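Local coordinates for protein xyloglucanase (Paenibacillus pabuli, PDB 2JEP) that hydrolyses xyloglucan of the plant cell wall as an endo-acting glycoside hydrolase of family 5, at residues F83-I88 against G123-I128; L48-E53 against V359-G364. All coordinates share one frame; numbering follows the deposited sequence.

Contact 1: residues F83-I88 against G123-I128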
ATOM      1  N   PHE A  83       4.926  15.225   2.259  1.00  8.84           N
ATOM      2  CA  PHE A  83       4.489  14.043   1.523  1.00  8.44           C
ATOM      3  C   PHE A  83       3.675  14.492   0.302  1.00  8.86           C
ATOM      4  O   PHE A  83       2.851  15.412   0.398  1.00 10.06           O
ATOM      5  CB  PHE A  83       3.657  13.148   2.440  1.00  8.64           C
ATOM      6  CG  PHE A  83       4.428  12.569   3.587  1.00  8.16           C
ATOM      7  CD1 PHE A  83       5.182  11.408   3.423  1.00  8.28           C
ATOM      8  CD2 PHE A  83       4.397  13.150   4.827  1.00  8.85           C
ATOM      9  CE1 PHE A  83       5.872  10.849   4.468  1.00  8.87           C
ATOM     10  CE2 PHE A  83       5.099  12.602   5.906  1.00  9.71           C
ATOM     11  CZ  PHE A  83       5.838  11.438   5.715  1.00  9.02           C
ATOM     12  N   LYS A  84       3.873  13.811  -0.828  1.00  8.39           N
ATOM     13  CA  LYS A  84       3.231  14.168  -2.083  1.00  9.23           C
ATOM     14  C   LYS A  84       2.181  13.154  -2.551  1.00  8.09           C
ATOM     15  O   LYS A  84       1.449  13.427  -3.508  1.00  8.55           O
ATOM     16  CB  LYS A  84       4.284  14.373  -3.166  1.00  9.55           C
ATOM     17  CG  LYS A  84       5.038  15.708  -3.021  1.00 12.05           C
ATOM     18  CD  LYS A  84       6.095  15.846  -4.110  1.00 14.78           C
ATOM     19  CE  LYS A  84       6.621  17.284  -4.152  1.00 20.58           C
ATOM     20  NZ  LYS A  84       7.506  17.559  -2.991  1.00 25.91           N
ATOM     21  N   SER A  85       2.084  12.012  -1.867  1.00  7.52           N
ATOM     22  CA  SER A  85       1.127  10.972  -2.197  1.00  7.49           C
ATOM     23  C   SER A  85       0.503  10.453  -0.904  1.00  6.63           C
ATOM     24  O   SER A  85       1.176  10.328   0.113  1.00  7.60           O
ATOM     25  CB  SER A  85       1.803   9.799  -2.889  1.00  8.15           C
ATOM     26  OG  SER A  85       2.425  10.195  -4.082  1.00  9.38           O
ATOM     27  N   ILE A  86      -0.783  10.133  -0.970  1.00  6.85           N
ATOM     28  CA  ILE A  86      -1.520   9.535   0.131  1.00  7.73           C
ATOM     29  C   ILE A  86      -2.087   8.199  -0.335  1.00  6.72           C
ATOM     30  O   ILE A  86      -2.810   8.167  -1.332  1.00  7.38           O
ATOM     31  CB  ILE A  86      -2.715  10.428   0.572  1.00  7.87           C
ATOM     32  CG1 ILE A  86      -2.266  11.871   0.812  1.00  9.66           C
ATOM     33  CG2 ILE A  86      -3.411   9.786   1.786  1.00  8.21           C
ATOM     34  CD1 ILE A  86      -1.382  12.021   2.016  1.00 10.69           C
ATOM     35  N   ARG A  87      -1.762   7.116   0.379  1.00  6.46           N
ATOM     36  CA  ARG A  87      -2.391   5.826   0.146  1.00  6.25           C
ATOM     37  C   ARG A  87      -3.518   5.661   1.134  1.00  6.41           C
ATOM     38  O   ARG A  87      -3.328   5.875   2.337  1.00  7.31           O
ATOM     39  CB  ARG A  87      -1.391   4.684   0.259  1.00  6.11           C
ATOM     40  CG  ARG A  87      -2.002   3.280   0.072  1.00  6.08           C
ATOM     41  CD  ARG A  87      -0.928   2.268  -0.207  1.00  6.53           C
ATOM     42  NE  ARG A  87      -1.418   0.906  -0.376  1.00  6.60           N
ATOM     43  CZ  ARG A  87      -1.445  -0.045   0.569  1.00  5.44           C
ATOM     44  NH1 ARG A  87      -1.167   0.238   1.838  1.00  6.68           N
ATOM     45  NH2 ARG A  87      -1.769  -1.303   0.218  1.00  6.16           N
ATOM     46  N   ILE A  88      -4.690   5.279   0.627  1.00  6.35           N
ATOM     47  CA  ILE A  88      -5.909   5.165   1.406  1.00  7.01           C
ATOM     48  C   ILE A  88      -6.371   3.709   1.364  1.00  6.64           C
ATOM     49  O   ILE A  88      -7.056   3.277   0.434  1.00  7.05           O
ATOM     50  CB  ILE A  88      -7.035   6.099   0.906  1.00  6.84           C
ATOM     51  CG1 ILE A  88      -6.560   7.564   0.852  1.00  8.20           C
ATOM     52  CG2 ILE A  88      -8.294   5.934   1.751  1.00  7.88           C
ATOM     53  CD1 ILE A  88      -7.590   8.518   0.273  1.00  9.19           C
ATOM     54  N   GLY A 123      -4.019  18.550  -4.476  1.00 10.59           N
ATOM     55  CA  GLY A 123      -2.966  18.387  -5.471  1.00 10.28           C
ATOM     56  C   GLY A 123      -2.117  17.144  -5.260  1.00 10.28           C
ATOM     57  O   GLY A 123      -1.107  16.969  -5.938  1.00 11.49           O
ATOM     58  N   LEU A 124      -2.519  16.278  -4.327  1.00  9.62           N
ATOM     59  CA  LEU A 124      -1.721  15.095  -3.996  1.00  8.90           C
ATOM     60  C   LEU A 124      -2.065  13.935  -4.922  1.00  8.71           C
ATOM     61  O   LEU A 124      -3.163  13.875  -5.458  1.00  9.47           O
ATOM     62  CB  LEU A 124      -2.016  14.691  -2.552  1.00  9.20           C
ATOM     63  CG  LEU A 124      -1.651  15.754  -1.514  1.00  8.40           C
ATOM     64  CD1 LEU A 124      -2.233  15.396  -0.162  1.00 10.10           C
ATOM     65  CD2 LEU A 124      -0.133  15.959  -1.396  1.00 12.81           C
ATOM     66  N   TYR A 125      -1.125  13.009  -5.087  1.00  8.16           N
ATOM     67  CA  TYR A 125      -1.429  11.711  -5.653  1.00  8.36           C
ATOM     68  C   TYR A 125      -2.170  10.910  -4.579  1.00  7.98           C
ATOM     69  O   TYR A 125      -1.901  11.064  -3.377  1.00  8.46           O
ATOM     70  CB  TYR A 125      -0.147  10.982  -6.057  1.00  8.90           C
ATOM     71  CG  TYR A 125       0.357  11.413  -7.412  1.00  9.43           C
ATOM     72  CD1 TYR A 125       1.150  12.550  -7.563  1.00 10.82           C
ATOM     73  CD2 TYR A 125       0.024  10.703  -8.547  1.00  9.76           C
ATOM     74  CE1 TYR A 125       1.567  12.966  -8.825  1.00 12.73           C
ATOM     75  CE2 TYR A 125       0.454  11.099  -9.792  1.00 12.37           C
ATOM     76  CZ  TYR A 125       1.215  12.217  -9.928  1.00 11.86           C
ATOM     77  OH  TYR A 125       1.640  12.586 -11.210  1.00 15.41           O
ATOM     78  N   VAL A 126      -3.079  10.061  -5.027  1.00  7.38           N
ATOM     79  CA  VAL A 126      -3.929   9.296  -4.136  1.00  7.70           C
ATOM     80  C   VAL A 126      -4.027   7.880  -4.664  1.00  7.09           C
ATOM     81  O   VAL A 126      -4.236   7.694  -5.872  1.00  8.13           O
ATOM     82  CB  VAL A 126      -5.349   9.892  -4.067  1.00  7.32           C
ATOM     83  CG1 VAL A 126      -6.206   9.127  -3.047  1.00  9.48           C
ATOM     84  CG2 VAL A 126      -5.304  11.382  -3.737  1.00 10.08           C
ATOM     85  N   ILE A 127      -3.874   6.897  -3.767  1.00  6.89           N
ATOM     86  CA  ILE A 127      -4.054   5.496  -4.118  1.00  7.05           C
ATOM     87  C   ILE A 127      -5.221   4.959  -3.286  1.00  6.85           C
ATOM     88  O   ILE A 127      -5.229   5.151  -2.068  1.00  7.62           O
ATOM     89  CB  ILE A 127      -2.795   4.667  -3.782  1.00  7.16           C
ATOM     90  CG1 ILE A 127      -1.554   5.201  -4.515  1.00  7.86           C
ATOM     91  CG2 ILE A 127      -3.039   3.163  -4.054  1.00  8.47           C
ATOM     92  CD1 ILE A 127      -0.232   4.663  -3.970  1.00  9.06           C
ATOM     93  N   ILE A 128      -6.192   4.302  -3.926  1.00  6.55           N
ATOM     94  CA  ILE A 128      -7.264   3.593  -3.217  1.00  7.46           C
ATOM     95  C   ILE A 128      -7.207   2.119  -3.601  1.00  6.75           C
ATOM     96  O   ILE A 128      -6.886   1.776  -4.737  1.00  7.57           O
ATOM     97  CB  ILE A 128      -8.672   4.159  -3.473  1.00  7.42           C
ATOM     98  CG1 ILE A 128      -9.045   4.145  -4.953  1.00  8.09           C
ATOM     99  CG2 ILE A 128      -8.765   5.530  -2.857  1.00  8.58           C
ATOM    100  CD1 ILE A 128     -10.473   4.631  -5.222  1.00  9.59           C
TER
HETATM  101  O   HOH W   1       1.599  15.841  -4.996  1.00 15.85           O
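Ile86 and Ile88 pair with Val126 and Ile128 across two neighbouring parallel strands of a TIM barrel. The strands, with axes 14° apart, form a beta-alpha-beta unit with helix 106-120. Ile86 works both ways: its N gives a hydrogen bond to Tyr125 O (2.8 Å) and its O takes one from Ile127 N (2.9 Å). Ile88 N bonds to Ile127 O. The tight part is the outer face of the barrel, under helices 72-80 and 106-120. Ile88, Val126 and Ile128 pack toward helix 106-120, Leu124 toward helix 72-80. A chi1 of -176° sends Val126 CG1 to the Ile88 side, where it meets Ile88 CD1 at 3.6 Å. Leu124 CD1 reaches Ile86 CG1 at 3.7 Å; its other methyl, CD2, lies near Phe83 O. With an alanine in place of Leu124, both methyls are lost, which would probably open a gap beside Ile86 and uncover Ile75 and Lys79. On the barrel-interior face, Arg87 stretches out to salt bridges with Glu178 and Glu323. Ser85 OG lies against Tyr125 CB and bonds to Met42 O. The Tyr125 ring leads off, its OH bonded to Glu41. The end at Lys84 and Gly123 is looser and faces solvent, and Gly123 closes helix 106-120 in a Schellman motif. A water there donates to Lys84 O (2.8 Å) and Gly123 O. Lys84 O also accepts from Tyr125 N (3.0 Å), two donors on one oxygen.

Contact 2: residues L48-E53 against V359-G364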
ATOM      1  N   LEU A  48      -2.859   6.552   5.066  1.00  6.30           N
ATOM      2  CA  LEU A  48      -3.925   6.896   5.986  1.00  6.79           C
ATOM      3  C   LEU A  48      -4.401   5.607   6.669  1.00  6.91           C
ATOM      4  O   LEU A  48      -5.499   5.096   6.431  1.00  7.36           O
ATOM      5  CB  LEU A  48      -5.039   7.615   5.203  1.00  7.18           C
ATOM      6  CG  LEU A  48      -6.271   8.113   5.974  1.00  7.49           C
ATOM      7  CD1 LEU A  48      -5.910   9.196   6.995  1.00  8.11           C
ATOM      8  CD2 LEU A  48      -7.322   8.649   4.979  1.00  8.66           C
ATOM      9  N   GLY A  49      -3.519   5.049   7.489  1.00  6.78           N
ATOM     10  CA  GLY A  49      -3.728   3.722   8.007  1.00  5.95           C
ATOM     11  C   GLY A  49      -4.721   3.674   9.159  1.00  6.83           C
ATOM     12  O   GLY A  49      -4.887   4.649   9.914  1.00  6.97           O
ATOM     13  N   ASN A  50      -5.296   2.489   9.353  1.00  7.13           N
ATOM     14  CA  ASN A  50      -6.260   2.230  10.405  1.00  7.02           C
ATOM     15  C   ASN A  50      -7.428   3.224  10.342  1.00  6.99           C
ATOM     16  O   ASN A  50      -7.900   3.750  11.365  1.00  7.56           O
ATOM     17  CB  ASN A  50      -5.587   2.199  11.789  1.00  7.64           C
ATOM     18  CG  ASN A  50      -4.826   0.920  12.037  1.00  8.09           C
ATOM     19  OD1 ASN A  50      -4.510   0.182  11.097  1.00  9.81           O
ATOM     20  ND2 ASN A  50      -4.465   0.686  13.301  1.00  9.90           N
ATOM     21  N   GLN A  51      -7.927   3.433   9.119  1.00  6.98           N
ATOM     22  CA  GLN A  51      -9.118   4.257   8.907  1.00  6.88           C
ATOM     23  C   GLN A  51     -10.116   3.502   8.058  1.00  7.11           C
ATOM     24  O   GLN A  51     -10.849   2.664   8.603  1.00  7.07           O
ATOM     25  CB  GLN A  51      -8.762   5.655   8.366  1.00  7.82           C
ATOM     26  CG  GLN A  51      -7.782   6.449   9.289  1.00  7.66           C
ATOM     27  CD  GLN A  51      -8.383   7.357  10.359  1.00  8.02           C
ATOM     28  OE1 GLN A  51      -7.672   8.262  10.829  1.00  7.74           O
ATOM     29  NE2 GLN A  51      -9.656   7.138  10.756  1.00  7.67           N
ATOM     30  N   LEU A  52     -10.140   3.748   6.742  1.00  6.86           N
ATOM     31  CA  LEU A  52     -11.225   3.192   5.936  0.50  6.94           C
ATOM     32  C   LEU A  52     -11.102   1.696   5.652  1.00  6.78           C
ATOM     33  O   LEU A  52     -12.036   1.104   5.104  1.00  7.10           O
ATOM     34  CB  LEU A  52     -11.458   3.991   4.650  0.50  6.87           C
ATOM     35  CG  LEU A  52     -12.108   5.362   4.835  0.50  7.07           C
ATOM     36  CD1 LEU A  52     -11.214   6.390   5.529  0.50  8.05           C
ATOM     37  CD2 LEU A  52     -12.580   5.867   3.457  0.50  7.89           C
ATOM     38  N   GLU A  53      -9.996   1.071   6.074  1.00  7.36           N
ATOM     39  CA  GLU A  53      -9.883  -0.393   6.025  1.00  6.95           C
ATOM     40  C   GLU A  53     -10.312  -1.066   7.329  1.00  7.73           C
ATOM     41  O   GLU A  53     -10.499  -2.267   7.372  1.00  8.29           O
ATOM     42  CB  GLU A  53      -8.473  -0.840   5.667  1.00  7.13           C
ATOM     43  CG  GLU A  53      -7.440  -0.889   6.799  1.00  6.72           C
ATOM     44  CD  GLU A  53      -6.829   0.430   7.221  1.00  8.40           C
ATOM     45  OE1 GLU A  53      -7.487   1.486   7.144  1.00  7.16           O
ATOM     46  OE2 GLU A  53      -5.660   0.371   7.672  1.00  8.21           O
ATOM     47  N   VAL A 359       6.253   4.613   0.436  1.00  6.70           N
ATOM     48  CA  VAL A 359       5.035   5.060   1.100  1.00  6.65           C
ATOM     49  C   VAL A 359       5.000   4.573   2.557  1.00  6.94           C
ATOM     50  O   VAL A 359       4.922   3.387   2.813  1.00  7.32           O
ATOM     51  CB  VAL A 359       3.773   4.567   0.340  1.00  6.87           C
ATOM     52  CG1 VAL A 359       2.509   5.198   0.910  1.00  7.77           C
ATOM     53  CG2 VAL A 359       3.895   4.853  -1.185  1.00  7.99           C
ATOM     54  N   TYR A 360       5.120   5.511   3.506  1.00  6.63           N
ATOM     55  CA  TYR A 360       5.243   5.193   4.919  1.00  6.63           C
ATOM     56  C   TYR A 360       3.925   4.680   5.499  1.00  6.53           C
ATOM     57  O   TYR A 360       2.864   5.219   5.209  1.00  6.52           O
ATOM     58  CB  TYR A 360       5.705   6.466   5.680  1.00  6.07           C
ATOM     59  CG  TYR A 360       5.860   6.216   7.146  1.00  6.31           C
ATOM     60  CD1 TYR A 360       7.005   5.595   7.646  1.00  6.64           C
ATOM     61  CD2 TYR A 360       4.824   6.498   8.031  1.00  5.77           C
ATOM     62  CE1 TYR A 360       7.113   5.282   8.986  1.00  6.76           C
ATOM     63  CE2 TYR A 360       4.923   6.199   9.358  1.00  6.62           C
ATOM     64  CZ  TYR A 360       6.058   5.582   9.837  1.00  6.31           C
ATOM     65  OH  TYR A 360       6.138   5.225  11.168  1.00  7.44           O
ATOM     66  N   TRP A 361       4.020   3.658   6.360  1.00  6.46           N
ATOM     67  CA  TRP A 361       2.858   3.101   7.030  1.00  6.55           C
ATOM     68  C   TRP A 361       2.619   3.824   8.359  1.00  6.41           C
ATOM     69  O   TRP A 361       3.354   3.631   9.303  1.00  7.11           O
ATOM     70  CB  TRP A 361       3.003   1.590   7.288  1.00  6.25           C
ATOM     71  CG  TRP A 361       1.821   1.069   8.020  1.00  6.05           C
ATOM     72  CD1 TRP A 361       1.760   0.704   9.323  1.00  7.01           C
ATOM     73  CD2 TRP A 361       0.478   0.972   7.517  1.00  6.06           C
ATOM     74  NE1 TRP A 361       0.465   0.367   9.675  1.00  7.55           N
ATOM     75  CE2 TRP A 361      -0.345   0.537   8.577  1.00  6.93           C
ATOM     76  CE3 TRP A 361      -0.099   1.183   6.270  1.00  6.42           C
ATOM     77  CZ2 TRP A 361      -1.705   0.318   8.414  1.00  7.17           C
ATOM     78  CZ3 TRP A 361      -1.453   0.965   6.113  1.00  7.15           C
ATOM     79  CH2 TRP A 361      -2.243   0.552   7.177  1.00  7.33           C
ATOM     80  N   ASP A 362       1.549   4.624   8.420  1.00  6.34           N
ATOM     81  CA  ASP A 362       1.160   5.373   9.608  1.00  6.88           C
ATOM     82  C   ASP A 362      -0.218   4.883  10.001  1.00  6.99           C
ATOM     83  O   ASP A 362      -1.171   5.038   9.241  1.00  7.10           O
ATOM     84  CB  ASP A 362       1.113   6.857   9.261  1.00  7.05           C
ATOM     85  CG  ASP A 362       0.913   7.756  10.468  1.00  7.29           C
ATOM     86  OD1 ASP A 362      -0.002   7.460  11.270  1.00  7.16           O
ATOM     87  OD2 ASP A 362       1.657   8.771  10.590  1.00  7.44           O
ATOM     88  N   ASN A 363      -0.334   4.288  11.191  1.00  6.86           N
ATOM     89  CA  ASN A 363      -1.590   3.750  11.667  1.00  7.50           C
ATOM     90  C   ASN A 363      -2.314   4.622  12.694  1.00  7.19           C
ATOM     91  O   ASN A 363      -3.343   4.228  13.213  1.00  7.91           O
ATOM     92  CB  ASN A 363      -1.412   2.333  12.194  1.00  7.45           C
ATOM     93  CG  ASN A 363      -0.671   2.265  13.504  1.00  8.05           C
ATOM     94  OD1 ASN A 363      -0.087   3.255  13.963  1.00  7.86           O
ATOM     95  ND2 ASN A 363      -0.728   1.092  14.154  1.00  9.26           N
ATOM     96  N   GLY A 364      -1.812   5.829  12.928  1.00  7.54           N
ATOM     97  CA  GLY A 364      -2.440   6.735  13.860  1.00  7.44           C
ATOM     98  C   GLY A 364      -2.180   6.441  15.309  1.00  7.53           C
ATOM     99  O   GLY A 364      -2.571   7.233  16.177  1.00  8.58           O
TER
HETATM  100  O   HOH W   2      -2.882  -1.554  14.405  1.00 19.03           O
HETATM  101  O   HOH W   3      -5.056   2.452  15.517  1.00 21.60           O
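Trp361 holds CG anti to its backbone N (chi1 178°), which carries the six-membered end of its indole to Gly49 and Glu53. Glu53 CG sits in the crowded position between the backbone N and the carbonyl carbon (chi1 82°), and the chain bends at chi2. Its OE2 thereby meets the indole edge in plane, 3.5 Å from Trp361 CH2, with the carboxylate nearly upright to the ring. Its own loop fixes it: Asn50 N bonds to OE2 (2.7 Å) on the syn side, and Gln51 N comes to OE1 from above the carboxylate plane. Gly49 CA lies 3.6 Å from Trp361 CH2; a CB here would probably clash with the indole and with Asp362 O, to which Gly49 N bonds weakly. Asn50 and Asn363 lie side by side, Asn50 ND2 3.6 Å from Asn363 CB. Asn50 ND2 bonds two waters; one accepts weakly from Asn363 ND2, the other donates weakly to Asn363 O. Asn363 OD1 accepts from His365 N. Asp362 OD1 accepts Gly364 N in an Asx turn and salt-bridges Arg376; OD2 accepts from Leu373 N. The contact joins the loop after the first barrel strand to the eighth. Ethanediol bound beside Trp361 is consistent with the substrate cleft of a TIM barrel.

How the contacts relate
From the N terminus, the chain first runs through 48-53, leaving strand 45-48. It then forms strand 85-88, passes helix 106-120 and returns in strand 125-128. Contact 1 closes this short loop, one beta-alpha-beta step. The chain goes on through strands four to seven, and 359-364 on the eighth then comes back to 48-53. Contact 2 thus closes a loop of some 300 residues, and contact 1 falls wholly within it without crossing. Contact 1 joins the second and third strands; contact 2 ties the loop after the first strand to the C-terminal end of the eighth, at the seam where the barrel closes. Their centres are about 12 Å apart. Arg87 O and Leu48 N probably share a hydrogen bond at 2.9 Å.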